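Long-range contacts in 2'-deoxycytidine 5'-triphosphate deaminase (PDB 2R9Q), which probably catalyses the hydrolytic deamination of dCTP to dUTP, a step that feeds thymidylate synthesis: residues Y52-S57 and V91-L96; F122-T127 and Y145-P150; I170-L175 and V336-L341; G212-I217 and P244-G249; L274-M279 and F297-G302. One frame throughout, in Å; residues are numbered along the deposited sequence.

Contact 1: residues Y52-S57 and V91-L96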
# COMPACT_ATOMS: atom_id res chain seq x y z
N TYR B 52 3.02 -25.69 1.07
CA TYR B 52 2.19 -25.38 2.20
C TYR B 52 2.06 -23.88 2.35
O TYR B 52 3.05 -23.17 2.51
CB TYR B 52 2.76 -25.98 3.46
CG TYR B 52 2.86 -27.48 3.46
CD1 TYR B 52 1.72 -28.27 3.58
CD2 TYR B 52 4.09 -28.11 3.34
CE1 TYR B 52 1.82 -29.66 3.61
CE2 TYR B 52 4.20 -29.47 3.36
CZ TYR B 52 3.07 -30.25 3.51
OH TYR B 52 3.20 -31.63 3.50
N ARG B 53 0.83 -23.42 2.25
CA ARG B 53 0.53 -22.04 2.41
C ARG B 53 0.42 -21.76 3.92
O ARG B 53 -0.24 -22.47 4.65
CB ARG B 53 -0.72 -21.66 1.66
CG ARG B 53 -0.89 -20.15 1.62
CD ARG B 53 -2.20 -19.76 2.07
NE ARG B 53 -2.45 -18.33 1.86
CZ ARG B 53 -2.67 -17.46 2.83
NH1 ARG B 53 -2.62 -17.81 4.11
NH2 ARG B 53 -2.92 -16.21 2.52
N VAL B 54 1.20 -20.78 4.36
CA VAL B 54 1.29 -20.46 5.78
C VAL B 54 0.90 -19.00 6.02
O VAL B 54 0.88 -18.18 5.13
CB VAL B 54 2.70 -20.87 6.43
CG1 VAL B 54 2.90 -22.39 6.31
CG2 VAL B 54 3.90 -20.08 5.87
N ARG B 55 0.49 -18.76 7.25
CA ARG B 55 0.09 -17.45 7.75
C ARG B 55 1.35 -16.61 7.98
O ARG B 55 1.36 -15.43 7.74
CB ARG B 55 -0.74 -17.69 9.03
CG ARG B 55 -0.92 -16.59 10.04
CD ARG B 55 -2.15 -15.83 9.71
NE ARG B 55 -2.60 -14.90 10.72
CZ ARG B 55 -3.20 -15.25 11.87
NH1 ARG B 55 -3.38 -16.53 12.20
NH2 ARG B 55 -3.62 -14.30 12.70
N ALA B 56 2.42 -17.25 8.42
CA ALA B 56 3.67 -16.57 8.66
C ALA B 56 4.88 -17.49 8.55
O ALA B 56 4.78 -18.67 8.82
CB ALA B 56 3.64 -15.89 10.05
N SER B 57 6.00 -16.91 8.15
CA SER B 57 7.33 -17.47 8.35
C SER B 57 7.69 -17.68 9.85
O SER B 57 7.24 -16.97 10.73
CB SER B 57 8.36 -16.53 7.72
OG SER B 57 9.69 -16.92 7.98
N VAL B 91 2.90 -16.45 1.82
CA VAL B 91 4.04 -17.22 2.28
C VAL B 91 3.73 -18.70 2.10
O VAL B 91 2.66 -19.19 2.45
CB VAL B 91 4.44 -16.85 3.76
CG1 VAL B 91 5.75 -17.48 4.17
CG2 VAL B 91 4.50 -15.34 3.95
N TYR B 92 4.67 -19.39 1.47
CA TYR B 92 4.57 -20.81 1.19
C TYR B 92 5.82 -21.53 1.66
O TYR B 92 6.91 -21.02 1.50
CB TYR B 92 4.38 -21.06 -0.33
CG TYR B 92 3.24 -20.30 -0.97
CD1 TYR B 92 1.96 -20.82 -1.01
CD2 TYR B 92 3.46 -19.05 -1.52
CE1 TYR B 92 0.93 -20.12 -1.59
CE2 TYR B 92 2.44 -18.34 -2.10
CZ TYR B 92 1.17 -18.87 -2.14
OH TYR B 92 0.18 -18.14 -2.74
N ILE B 93 5.65 -22.68 2.28
CA ILE B 93 6.77 -23.58 2.60
C ILE B 93 6.69 -24.79 1.66
O ILE B 93 5.62 -25.36 1.45
CB ILE B 93 6.81 -24.05 4.09
CG1 ILE B 93 6.50 -22.90 5.06
CG2 ILE B 93 8.16 -24.68 4.44
CD1 ILE B 93 7.48 -21.84 5.08
N VAL B 94 7.84 -25.13 1.08
CA VAL B 94 7.96 -26.19 0.08
C VAL B 94 9.10 -27.15 0.43
O VAL B 94 10.27 -26.74 0.43
CB VAL B 94 8.14 -25.60 -1.33
CG1 VAL B 94 8.24 -26.71 -2.35
CG2 VAL B 94 7.00 -24.68 -1.64
N PRO B 95 8.76 -28.41 0.77
CA PRO B 95 9.81 -29.44 0.83
C PRO B 95 10.54 -29.58 -0.49
O PRO B 95 9.92 -29.61 -1.55
CB PRO B 95 9.06 -30.73 1.21
CG PRO B 95 7.82 -30.25 1.92
CD PRO B 95 7.46 -28.96 1.19
N LEU B 96 11.85 -29.62 -0.39
CA LEU B 96 12.70 -29.69 -1.53
C LEU B 96 12.96 -31.16 -1.82
O LEU B 96 12.90 -31.99 -0.93
CB LEU B 96 13.98 -28.88 -1.28
CG LEU B 96 13.88 -27.35 -1.11
CD1 LEU B 96 15.23 -26.77 -0.63
CD2 LEU B 96 13.40 -26.65 -2.38
O HOH W 1 0.37 -16.23 3.50
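Val-54, Val-91 and Ile-93 make the apolar centre of this antiparallel strand pair, where strand 50-54 lies against the start of strand 91-101 in a curled sheet of the dUTPase-like N-terminal domain. Val-54 serves both neighbours with separate branches: CG2 meets Val-91 CG1 at 3.6 Å, and CG1 reaches Ile-93 CG1 at 3.8 Å, the latter two side chains crossing at about a right angle. Val-91 can answer because its CG1 is anti to the backbone N (chi1 -171°). Farther along the same face, the Tyr-52 ring crosses Pro-95, its CE2 3.9 Å from Pro-95 CD, while Leu-70 of helix 66-71 packs on Tyr-52 and Ile-93. On the reverse face Arg-53 CG lies 3.7 Å from Tyr-92 CE1; the guanidinium plane stands nearly perpendicular to that ring.

Backbone bonds join the strands beneath these side chains. Tyr-52 and Ile-93 exchange a pair, Tyr-52 N to Ile-93 O at 2.6 Å and Ile-93 N to Tyr-52 O at 2.7 Å, both donors in the carbonyl plane. Val-54 N gives a nearly straight bond to Val-91 O.

Other subunits cover the rim: Arg-53 NE forms a salt bridge with Glu-87 of the third subunit, while Val-322 of the second subunit packs on Val-91 and Ser-57. A water donates to Val-54 O at 2.6 Å and accepts from Val-91 N at 3.0 Å; its oxygen sits over the centre of one face of the Arg-53 guanidinium.

Contact 2: residues F122-T127 and Y145-P150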
# COMPACT_ATOMS: atom_id res chain seq x y z
N PHE B 122 11.17 -13.44 -2.64
CA PHE B 122 11.77 -13.70 -1.35
C PHE B 122 11.79 -15.20 -1.10
O PHE B 122 10.79 -15.87 -1.26
CB PHE B 122 11.00 -12.94 -0.28
CG PHE B 122 11.30 -13.31 1.12
CD1 PHE B 122 12.06 -12.45 1.92
CD2 PHE B 122 10.80 -14.47 1.66
CE1 PHE B 122 12.32 -12.76 3.21
CE2 PHE B 122 11.05 -14.79 2.99
CZ PHE B 122 11.83 -13.92 3.76
N THR B 123 12.96 -15.71 -0.73
CA THR B 123 13.17 -17.11 -0.40
C THR B 123 14.12 -17.28 0.80
O THR B 123 14.99 -16.46 1.03
CB THR B 123 13.70 -17.98 -1.63
OG1 THR B 123 15.01 -17.57 -2.01
CG2 THR B 123 12.77 -17.87 -2.83
N ARG B 124 13.91 -18.36 1.55
CA ARG B 124 14.74 -18.79 2.66
C ARG B 124 14.78 -20.32 2.67
O ARG B 124 13.75 -20.97 2.71
CB ARG B 124 14.14 -18.36 4.00
CG ARG B 124 14.02 -16.89 4.20
CD ARG B 124 15.34 -16.27 4.43
NE ARG B 124 15.20 -14.88 4.86
CZ ARG B 124 15.25 -13.83 4.04
NH1 ARG B 124 15.41 -13.98 2.73
NH2 ARG B 124 15.12 -12.62 4.54
N VAL B 125 15.98 -20.89 2.65
CA VAL B 125 16.16 -22.30 2.97
C VAL B 125 16.14 -22.56 4.49
O VAL B 125 16.79 -21.87 5.28
CB VAL B 125 17.41 -22.88 2.34
CG1 VAL B 125 17.53 -24.35 2.66
CG2 VAL B 125 17.34 -22.70 0.85
N MET B 126 15.33 -23.53 4.90
CA MET B 126 15.35 -23.97 6.30
C MET B 126 15.70 -25.45 6.47
O MET B 126 15.44 -26.30 5.61
CB MET B 126 14.08 -23.56 7.08
CG MET B 126 12.77 -23.79 6.40
SD MET B 126 11.34 -23.11 7.29
CE MET B 126 11.27 -24.09 8.75
N THR B 127 16.40 -25.70 7.59
CA THR B 127 16.78 -27.01 8.07
C THR B 127 15.99 -27.34 9.34
O THR B 127 15.46 -26.46 10.02
CB THR B 127 18.31 -27.14 8.39
OG1 THR B 127 18.73 -26.14 9.33
CG2 THR B 127 19.15 -27.09 7.21
N TYR B 145 13.92 -27.36 3.13
CA TYR B 145 12.67 -26.67 2.83
C TYR B 145 12.98 -25.32 2.26
O TYR B 145 13.99 -24.69 2.64
CB TYR B 145 11.82 -26.55 4.09
CG TYR B 145 11.43 -27.88 4.68
CD1 TYR B 145 10.19 -28.46 4.39
CD2 TYR B 145 12.30 -28.58 5.51
CE1 TYR B 145 9.84 -29.69 4.91
CE2 TYR B 145 11.96 -29.82 6.01
CZ TYR B 145 10.72 -30.37 5.71
OH TYR B 145 10.36 -31.59 6.24
N LEU B 146 12.18 -24.89 1.28
CA LEU B 146 12.22 -23.50 0.78
C LEU B 146 10.96 -22.73 1.16
O LEU B 146 9.85 -23.10 0.83
CB LEU B 146 12.50 -23.41 -0.73
CG LEU B 146 12.99 -22.08 -1.30
CD1 LEU B 146 14.35 -21.70 -0.75
CD2 LEU B 146 13.02 -22.05 -2.83
N GLU B 147 11.16 -21.66 1.91
CA GLU B 147 10.15 -20.64 2.10
C GLU B 147 10.13 -19.69 0.90
O GLU B 147 11.17 -19.18 0.49
CB GLU B 147 10.47 -19.88 3.35
CG GLU B 147 9.36 -19.06 3.92
CD GLU B 147 9.71 -18.60 5.35
OE1 GLU B 147 10.38 -17.54 5.50
OE2 GLU B 147 9.32 -19.32 6.32
N ILE B 148 8.94 -19.47 0.33
CA ILE B 148 8.77 -18.64 -0.85
C ILE B 148 7.69 -17.62 -0.60
O ILE B 148 6.55 -17.95 -0.31
CB ILE B 148 8.39 -19.43 -2.17
CG1 ILE B 148 9.30 -20.62 -2.45
CG2 ILE B 148 8.39 -18.49 -3.41
CD1 ILE B 148 8.77 -21.60 -3.50
N SER B 149 8.07 -16.36 -0.78
CA SER B 149 7.12 -15.26 -0.86
C SER B 149 7.41 -14.33 -2.05
O SER B 149 8.38 -13.56 -2.02
CB SER B 149 7.10 -14.45 0.43
OG SER B 149 5.97 -13.63 0.42
N PRO B 150 6.58 -14.40 -3.09
CA PRO B 150 6.70 -13.44 -4.21
C PRO B 150 6.40 -12.02 -3.75
O PRO B 150 5.47 -11.82 -3.03
CB PRO B 150 5.64 -13.94 -5.20
CG PRO B 150 5.36 -15.34 -4.78
CD PRO B 150 5.48 -15.34 -3.33
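Phe-122 and Glu-147 meet edge to edge across an antiparallel pair, strand 121-127 with strand 143-150, in the N-terminal dUTPase-like domain. Ring and carboxylate planes are only 14° apart, and Glu-147 OE1 lies in the ring plane, 3.8 Å from Phe-122 CE2, so the oxygen faces the ring's C-H rim. Glu-147 gets there as an extended chain with CG anti to its backbone N (chi1 -163°). The same OE1 is hydrogen-bonded by Ser-57, which gives this buried acceptor a polar partner. Arg-124 passes Glu-147 obliquely with its aliphatic part, CG 3.9 Å from OE1, without a salt bridge. Its guanidinium swings back along its own strand: Phe-122 CE1 lies over one face toward the rim, NH1 donates to Thr-123 O, and NH2 bonds Gly-287 O of the second subunit.

On this face, too, Met-126 CG packs against Tyr-145 CB at 3.7 Å, and Met-126 O lies in the plane of the tyrosine ring at its edge. On the other face the contacts are apolar: Leu-146 CD1 reaches between Val-125 CG2, at 3.5 Å, and Thr-123 CB, at 3.9 Å, while strand 162-170 packs on Leu-146 and Val-125.

Six backbone hydrogen bonds in three reciprocal pairs tie the strands together. The most bent is Phe-122 N to Ser-149 O, 2.9 Å long with an angle of 136° at the hydrogen.

Contact 3: residues I170-L175 and V336-L341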
# COMPACT_ATOMS: atom_id res chain seq x y z
N ILE B 170 34.36 -26.93 3.23
CA ILE B 170 35.09 -27.39 4.43
C ILE B 170 35.89 -26.21 4.96
O ILE B 170 36.72 -25.66 4.27
CB ILE B 170 35.98 -28.62 4.16
CG1 ILE B 170 35.10 -29.78 3.64
CG2 ILE B 170 36.71 -29.06 5.46
CD1 ILE B 170 35.73 -30.65 2.58
N GLY B 171 35.57 -25.81 6.19
CA GLY B 171 36.06 -24.56 6.77
C GLY B 171 35.49 -23.32 6.09
O GLY B 171 34.44 -23.36 5.44
N HIS B 172 36.20 -22.22 6.24
CA HIS B 172 35.80 -20.95 5.68
C HIS B 172 37.02 -20.24 5.13
O HIS B 172 37.56 -19.36 5.77
CB HIS B 172 35.09 -20.13 6.77
CG HIS B 172 34.05 -19.19 6.25
ND1 HIS B 172 33.64 -18.08 6.95
CD2 HIS B 172 33.35 -19.18 5.09
CE1 HIS B 172 32.72 -17.44 6.26
NE2 HIS B 172 32.52 -18.09 5.12
N ALA B 173 37.41 -20.62 3.91
CA ALA B 173 38.65 -20.18 3.27
C ALA B 173 38.49 -18.87 2.52
O ALA B 173 38.80 -18.78 1.32
CB ALA B 173 39.16 -21.26 2.33
N LEU B 174 38.01 -17.85 3.24
CA LEU B 174 37.91 -16.50 2.73
C LEU B 174 39.29 -15.88 2.56
O LEU B 174 40.22 -16.17 3.30
CB LEU B 174 37.13 -15.60 3.69
CG LEU B 174 35.60 -15.64 3.82
CD1 LEU B 174 34.93 -16.44 2.70
CD2 LEU B 174 35.20 -16.12 5.22
N LEU B 175 39.37 -14.98 1.60
CA LEU B 175 40.57 -14.18 1.39
C LEU B 175 40.50 -12.91 2.22
O LEU B 175 39.44 -12.31 2.34
CB LEU B 175 40.71 -13.84 -0.09
CG LEU B 175 41.21 -14.97 -0.98
CD1 LEU B 175 40.29 -16.18 -0.90
CD2 LEU B 175 41.35 -14.45 -2.41
N VAL B 336 32.89 -10.76 -1.94
CA VAL B 336 33.78 -11.50 -1.06
C VAL B 336 34.25 -12.82 -1.73
O VAL B 336 33.45 -13.60 -2.21
CB VAL B 336 33.10 -11.79 0.27
CG1 VAL B 336 33.93 -12.74 1.10
CG2 VAL B 336 32.85 -10.47 1.03
N TYR B 337 35.57 -13.04 -1.73
CA TYR B 337 36.19 -14.17 -2.42
C TYR B 337 36.50 -15.31 -1.43
O TYR B 337 36.81 -15.08 -0.27
CB TYR B 337 37.45 -13.72 -3.16
CG TYR B 337 37.18 -12.89 -4.39
CD1 TYR B 337 37.16 -13.46 -5.64
CD2 TYR B 337 36.93 -11.52 -4.29
CE1 TYR B 337 36.89 -12.70 -6.77
CE2 TYR B 337 36.66 -10.76 -5.42
CZ TYR B 337 36.65 -11.35 -6.66
OH TYR B 337 36.40 -10.59 -7.80
N GLU B 338 36.41 -16.53 -1.94
CA GLU B 338 36.67 -17.72 -1.17
C GLU B 338 37.36 -18.74 -2.08
O GLU B 338 37.05 -18.83 -3.28
CB GLU B 338 35.33 -18.24 -0.62
CG GLU B 338 35.43 -19.29 0.46
CD GLU B 338 34.08 -19.77 0.99
OE1 GLU B 338 33.02 -19.15 0.67
OE2 GLU B 338 34.10 -20.78 1.73
N HIS B 339 38.32 -19.48 -1.52
CA HIS B 339 39.04 -20.53 -2.24
C HIS B 339 38.16 -21.72 -2.60
O HIS B 339 37.39 -22.22 -1.79
CB HIS B 339 40.21 -21.11 -1.43
CG HIS B 339 41.37 -20.18 -1.28
ND1 HIS B 339 42.38 -20.09 -2.21
CD2 HIS B 339 41.71 -19.34 -0.27
CE1 HIS B 339 43.26 -19.20 -1.81
NE2 HIS B 339 42.88 -18.73 -0.64
N MET B 340 38.32 -22.20 -3.82
CA MET B 340 37.81 -23.49 -4.20
C MET B 340 38.71 -24.57 -3.61
O MET B 340 39.91 -24.34 -3.42
CB MET B 340 37.77 -23.59 -5.70
CG MET B 340 36.80 -22.62 -6.35
SD MET B 340 35.08 -22.80 -5.90
CE MET B 340 34.61 -24.31 -6.75
N LEU B 341 38.11 -25.71 -3.27
CA LEU B 341 38.84 -26.91 -2.89
C LEU B 341 39.60 -27.51 -4.07
O LEU B 341 40.74 -27.92 -3.92
CB LEU B 341 37.89 -27.98 -2.33
CG LEU B 341 37.61 -28.04 -0.83
CD1 LEU B 341 36.71 -29.25 -0.55
CD2 LEU B 341 38.90 -28.10 -0.03
O HOH W 2 35.55 -22.93 2.77
O HOH W 3 37.07 -10.88 0.30
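Leu-175, Glu-338 and His-339 bear much of this contact. Leu-175 crosses His-339 at about a right angle and sets CD1 3.5 Å from His-339 CD2; its other methyl, CD2, meets Tyr-337 CB at 4.0 Å. The imidazole also turns an edge to Ala-173 O, which lies near the ring plane, and His-339 NE2 is hydrogen-bonded to Glu-179 OE2 of helix 177-186.

Glu-338 runs out extended, CG anti to the backbone N (chi1 -167°), and Leu-174 CD1 rests on its CG at 3.7 Å. Its carboxylate stands almost perpendicular to the His-172 ring. OE2 makes a salt bridge with Arg-169; a water lies 2.8 Å from Glu-338 OE2, probably donating to it, and accepts from Ala-173 N.

The backbones meet at a single bridge, where the loop between strand 162-170 and helix 177-186, turning through an inverse gamma turn centred on Ala-173, lies along the end of strand 331-339 of the C-terminal dUTPase-like domain. His-339 N donates to Ala-173 O at 3.0 Å in a nearly straight bond. Leu-175 N reaches Tyr-337 O at 3.2 Å from above the carbonyl plane. Farther along, Ile-170 CD1 touches Leu-341 CD1 at 3.6 Å.

Contact 4: residues G212-I217 and P244-G249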
# COMPACT_ATOMS: atom_id res chain seq x y z
N GLY B 212 24.09 2.81 -23.81
CA GLY B 212 23.64 2.87 -25.19
C GLY B 212 23.24 4.28 -25.58
O GLY B 212 23.59 5.23 -24.89
N GLU B 213 22.47 4.38 -26.67
CA GLU B 213 22.11 5.65 -27.30
C GLU B 213 21.03 6.39 -26.52
O GLU B 213 21.05 7.62 -26.45
CB GLU B 213 21.62 5.42 -28.75
N ASN B 214 20.09 5.61 -25.97
CA ASN B 214 18.94 6.06 -25.18
C ASN B 214 19.28 6.28 -23.69
O ASN B 214 18.47 6.85 -22.93
CB ASN B 214 17.81 4.98 -25.24
CG ASN B 214 16.70 5.26 -26.30
OD1 ASN B 214 15.78 4.40 -26.51
ND2 ASN B 214 16.75 6.44 -26.94
N GLY B 215 20.43 5.77 -23.24
CA GLY B 215 20.85 5.95 -21.84
C GLY B 215 20.12 5.12 -20.77
O GLY B 215 19.92 5.60 -19.65
N LEU B 216 19.77 3.88 -21.11
CA LEU B 216 19.18 2.87 -20.21
C LEU B 216 20.01 2.61 -18.95
O LEU B 216 21.20 2.28 -19.05
CB LEU B 216 18.96 1.53 -20.97
CG LEU B 216 18.37 0.33 -20.21
CD1 LEU B 216 16.88 0.52 -19.95
CD2 LEU B 216 18.65 -1.01 -20.91
N ILE B 217 19.38 2.75 -17.77
CA ILE B 217 20.05 2.51 -16.48
C ILE B 217 19.64 1.16 -15.84
O ILE B 217 20.36 0.58 -15.07
CB ILE B 217 19.92 3.69 -15.39
CG1 ILE B 217 18.50 3.82 -14.88
CG2 ILE B 217 20.48 5.07 -15.83
CD1 ILE B 217 18.35 5.10 -13.99
N PRO B 244 11.56 0.08 -18.41
CA PRO B 244 12.93 0.60 -18.61
C PRO B 244 13.07 1.99 -18.03
O PRO B 244 12.11 2.74 -18.01
CB PRO B 244 13.10 0.63 -20.12
CG PRO B 244 11.83 0.19 -20.71
CD PRO B 244 10.83 -0.08 -19.67
N LEU B 245 14.25 2.28 -17.49
CA LEU B 245 14.53 3.56 -16.85
C LEU B 245 15.75 4.15 -17.53
O LEU B 245 16.75 3.46 -17.80
CB LEU B 245 14.80 3.41 -15.34
CG LEU B 245 13.79 2.77 -14.39
CD1 LEU B 245 14.41 2.64 -12.97
CD2 LEU B 245 12.43 3.53 -14.36
N PHE B 246 15.66 5.45 -17.80
CA PHE B 246 16.61 6.12 -18.66
C PHE B 246 17.16 7.31 -17.90
O PHE B 246 16.39 8.03 -17.31
CB PHE B 246 15.96 6.58 -19.98
CG PHE B 246 15.31 5.49 -20.75
CD1 PHE B 246 13.94 5.30 -20.70
CD2 PHE B 246 16.07 4.66 -21.56
CE1 PHE B 246 13.33 4.29 -21.43
CE2 PHE B 246 15.47 3.64 -22.30
CZ PHE B 246 14.09 3.46 -22.23
N ALA B 247 18.49 7.45 -17.89
CA ALA B 247 19.18 8.65 -17.42
C ALA B 247 18.64 9.85 -18.20
O ALA B 247 18.70 9.85 -19.41
CB ALA B 247 20.70 8.52 -17.62
N ARG B 248 18.07 10.83 -17.52
CA ARG B 248 17.56 12.04 -18.20
C ARG B 248 18.33 13.26 -17.73
O ARG B 248 18.79 14.03 -18.55
CB ARG B 248 16.05 12.22 -17.97
N GLY B 249 18.46 13.44 -16.42
CA GLY B 249 19.06 14.66 -15.84
C GLY B 249 20.43 14.42 -15.24
O GLY B 249 21.38 14.12 -15.97
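Ile-217 and Leu-245 begin the contact at an antiparallel strand pairing, strand 216-221 against strand 242-246, outermost within this chain in a five-stranded sheet of the C-terminal dUTPase-like domain. Ile-217 N donates to Leu-245 O at 2.7 Å in an almost straight bond (178°). Above it Ile-217 spreads its branches: CG1, turned between the backbone N and carbonyl carbon (chi1 69°), packs on Leu-245 CB at 3.8 Å, and CG2 on Ala-247 CB at 3.9 Å. Leu-253 of strand 252-255 adds to the cluster by touching both Ile-217 and Leu-245.

On the other face, Leu-216 CD1 lies obliquely against Pro-244 CB at 3.8 Å and reaches toward Phe-246 CE2. The phenylalanine ring turns an edge to the opposing main chain, with Leu-216 N and Gly-215 C near its plane, while Asn-214 CB approaches Phe-246 CE2 at 4.0 Å. An acidic side chain of the bound peptide packs on Leu-216.

Behind these side chains, Gly-215, with positive phi and psi, bends the chain just before strand 216-221. Only one non-hydrogen-bonded pair, Leu-216 with Phe-246, is formed, and it is flanked on one side by the bond from Ala-247 N to Gly-215 O, 2.9 Å.

Contact 5: residues L274-M279 and F297-G302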
# COMPACT_ATOMS: atom_id res chain seq x y z
N LEU B 274 39.71 -20.80 -9.63
CA LEU B 274 40.05 -21.47 -8.39
C LEU B 274 39.47 -20.73 -7.18
O LEU B 274 39.83 -21.00 -6.03
CB LEU B 274 41.56 -21.56 -8.25
CG LEU B 274 42.36 -22.38 -9.24
CD1 LEU B 274 43.84 -22.27 -8.81
CD2 LEU B 274 41.83 -23.82 -9.24
N TYR B 275 38.60 -19.76 -7.50
CA TYR B 275 37.89 -18.97 -6.52
C TYR B 275 36.40 -18.91 -6.86
O TYR B 275 36.00 -18.93 -8.03
CB TYR B 275 38.49 -17.58 -6.44
CG TYR B 275 39.94 -17.60 -6.03
CD1 TYR B 275 40.31 -17.36 -4.72
CD2 TYR B 275 40.94 -17.91 -6.97
CE1 TYR B 275 41.66 -17.41 -4.32
CE2 TYR B 275 42.29 -17.96 -6.59
CZ TYR B 275 42.64 -17.71 -5.26
OH TYR B 275 43.97 -17.76 -4.86
N ALA B 276 35.60 -18.90 -5.81
CA ALA B 276 34.21 -18.51 -5.92
C ALA B 276 34.06 -17.18 -5.18
O ALA B 276 34.94 -16.77 -4.42
CB ALA B 276 33.31 -19.59 -5.33
N ALA B 277 32.96 -16.47 -5.45
CA ALA B 277 32.58 -15.25 -4.73
C ALA B 277 31.11 -15.26 -4.22
O ALA B 277 30.28 -16.09 -4.60
CB ALA B 277 32.85 -14.02 -5.58
N GLU B 278 30.84 -14.31 -3.34
CA GLU B 278 29.52 -14.05 -2.84
C GLU B 278 29.35 -12.55 -2.70
O GLU B 278 30.24 -11.86 -2.21
CB GLU B 278 29.30 -14.75 -1.51
CG GLU B 278 27.86 -14.76 -1.02
CD GLU B 278 27.66 -15.65 0.21
OE1 GLU B 278 28.61 -16.28 0.73
OE2 GLU B 278 26.52 -15.75 0.67
N MET B 279 28.21 -12.06 -3.19
CA MET B 279 27.85 -10.66 -3.13
C MET B 279 27.31 -10.40 -1.72
O MET B 279 26.55 -11.21 -1.21
CB MET B 279 26.77 -10.39 -4.19
CG MET B 279 27.05 -9.21 -5.13
SD MET B 279 26.91 -7.62 -4.33
CE MET B 279 28.63 -7.23 -4.05
N PHE B 297 28.53 -16.09 -6.95
CA PHE B 297 29.25 -15.96 -8.21
C PHE B 297 30.06 -17.23 -8.41
O PHE B 297 30.71 -17.71 -7.50
CB PHE B 297 30.17 -14.75 -8.16
CG PHE B 297 29.46 -13.46 -8.31
CD1 PHE B 297 29.65 -12.68 -9.43
CD2 PHE B 297 28.56 -13.03 -7.34
CE1 PHE B 297 28.96 -11.48 -9.56
CE2 PHE B 297 27.88 -11.86 -7.48
CZ PHE B 297 28.09 -11.07 -8.58
N ASP B 298 30.01 -17.77 -9.62
CA ASP B 298 30.75 -18.99 -9.94
C ASP B 298 32.17 -18.70 -10.42
O ASP B 298 32.40 -17.68 -11.04
CB ASP B 298 30.04 -19.81 -11.03
CG ASP B 298 28.89 -20.66 -10.50
OD1 ASP B 298 29.06 -21.39 -9.47
OD2 ASP B 298 27.82 -20.60 -11.17
N PRO B 299 33.10 -19.64 -10.16
CA PRO B 299 34.40 -19.62 -10.82
C PRO B 299 34.22 -19.44 -12.30
O PRO B 299 33.38 -20.10 -12.89
CB PRO B 299 34.98 -21.01 -10.52
CG PRO B 299 34.25 -21.52 -9.37
CD PRO B 299 32.98 -20.77 -9.22
N GLY B 300 34.99 -18.54 -12.88
CA GLY B 300 34.88 -18.24 -14.32
C GLY B 300 33.95 -17.08 -14.66
O GLY B 300 33.84 -16.71 -15.83
N PHE B 301 33.25 -16.50 -13.67
CA PHE B 301 32.40 -15.34 -13.94
C PHE B 301 33.27 -14.22 -14.51
O PHE B 301 34.39 -13.98 -14.01
CB PHE B 301 31.64 -14.84 -12.69
CG PHE B 301 30.82 -13.58 -12.93
CD1 PHE B 301 29.50 -13.66 -13.32
CD2 PHE B 301 31.39 -12.32 -12.79
CE1 PHE B 301 28.75 -12.50 -13.55
CE2 PHE B 301 30.65 -11.18 -13.02
CZ PHE B 301 29.33 -11.26 -13.39
N GLY B 302 32.76 -13.56 -15.54
CA GLY B 302 33.47 -12.50 -16.24
C GLY B 302 34.82 -12.92 -16.79
O GLY B 302 35.73 -12.11 -16.84
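Ala-277 and Phe-297 exchange two backbone hydrogen bonds, the one antiparallel bridge between strand 275-281 and the short strand 296-297. Phe-297 N donates to Ala-277 O at 2.9 Å, and Ala-277 N to Phe-297 O at 3.3 Å. Both bonds are nearly straight at the hydrogen, yet each donor stands above the plane of its acceptor's carbonyl, by 49° at Ala-277 O and 35° at Phe-297 O. Each of these oxygens has a second donor in one side chain: Arg-167 gives NH1 to Ala-277 O and NH2 to Phe-297 O. A guanidinium joining the two carbonyls would probably ease the crowding of Ala-277 O and Phe-297 O, two acceptors 3.3 Å apart.

Past the bridge the chain enters a type II beta turn, closed by Phe-301 N to Asp-298 O, with Gly-300 in its third position. Asp-298 OD1 accepts from Ala-41 N, and Phe-301 O from His-270 ND1. Pro-299 lays its ring alongside Tyr-275 O, CG 3.4 Å away, and meets Ala-276 CB with CD.

On the apolar face Ala-277 CB touches Phe-297 CB at 3.8 Å. Met-279 runs beside Phe-297, pointing the same way, its CG 3.6 Å from ring atom CE2. The Phe-297 ring in turn directs an edge at the face of Phe-301, CD1 over its centre.

In the four-stranded antiparallel sheet of the C-terminal dUTPase-like domain, strand 296-297 is outermost in this chain; strand 275-281 separates it from strand 331-339, whose Leu-335 packs on Ala-277 and Phe-297, while strand 311-319 meets Phe-297 and Met-279.

How the contacts relate
Contacts 1 and 2 are successive pairings of one N-terminal sheet, centres 8 Å apart, joined where strands 91-101 and 143-150 run side by side: Val-94 O lies 2.8 Å from Leu-146 N, and Pro-95 CG 3.7 Å from Tyr-145 CE1. Both touch the second subunit. Contacts 3 and 5, centres 11 Å apart, share a C-terminal sheet through strands 331-339 and 275-281, and contact 5 is nested in the long stretch of chain closed by contact 3. Contact 4 lies in another sheet, its centre about 29 Å from that of contact 5 and 39 Å from that of contact 1, beside the bound peptide at Leu-216.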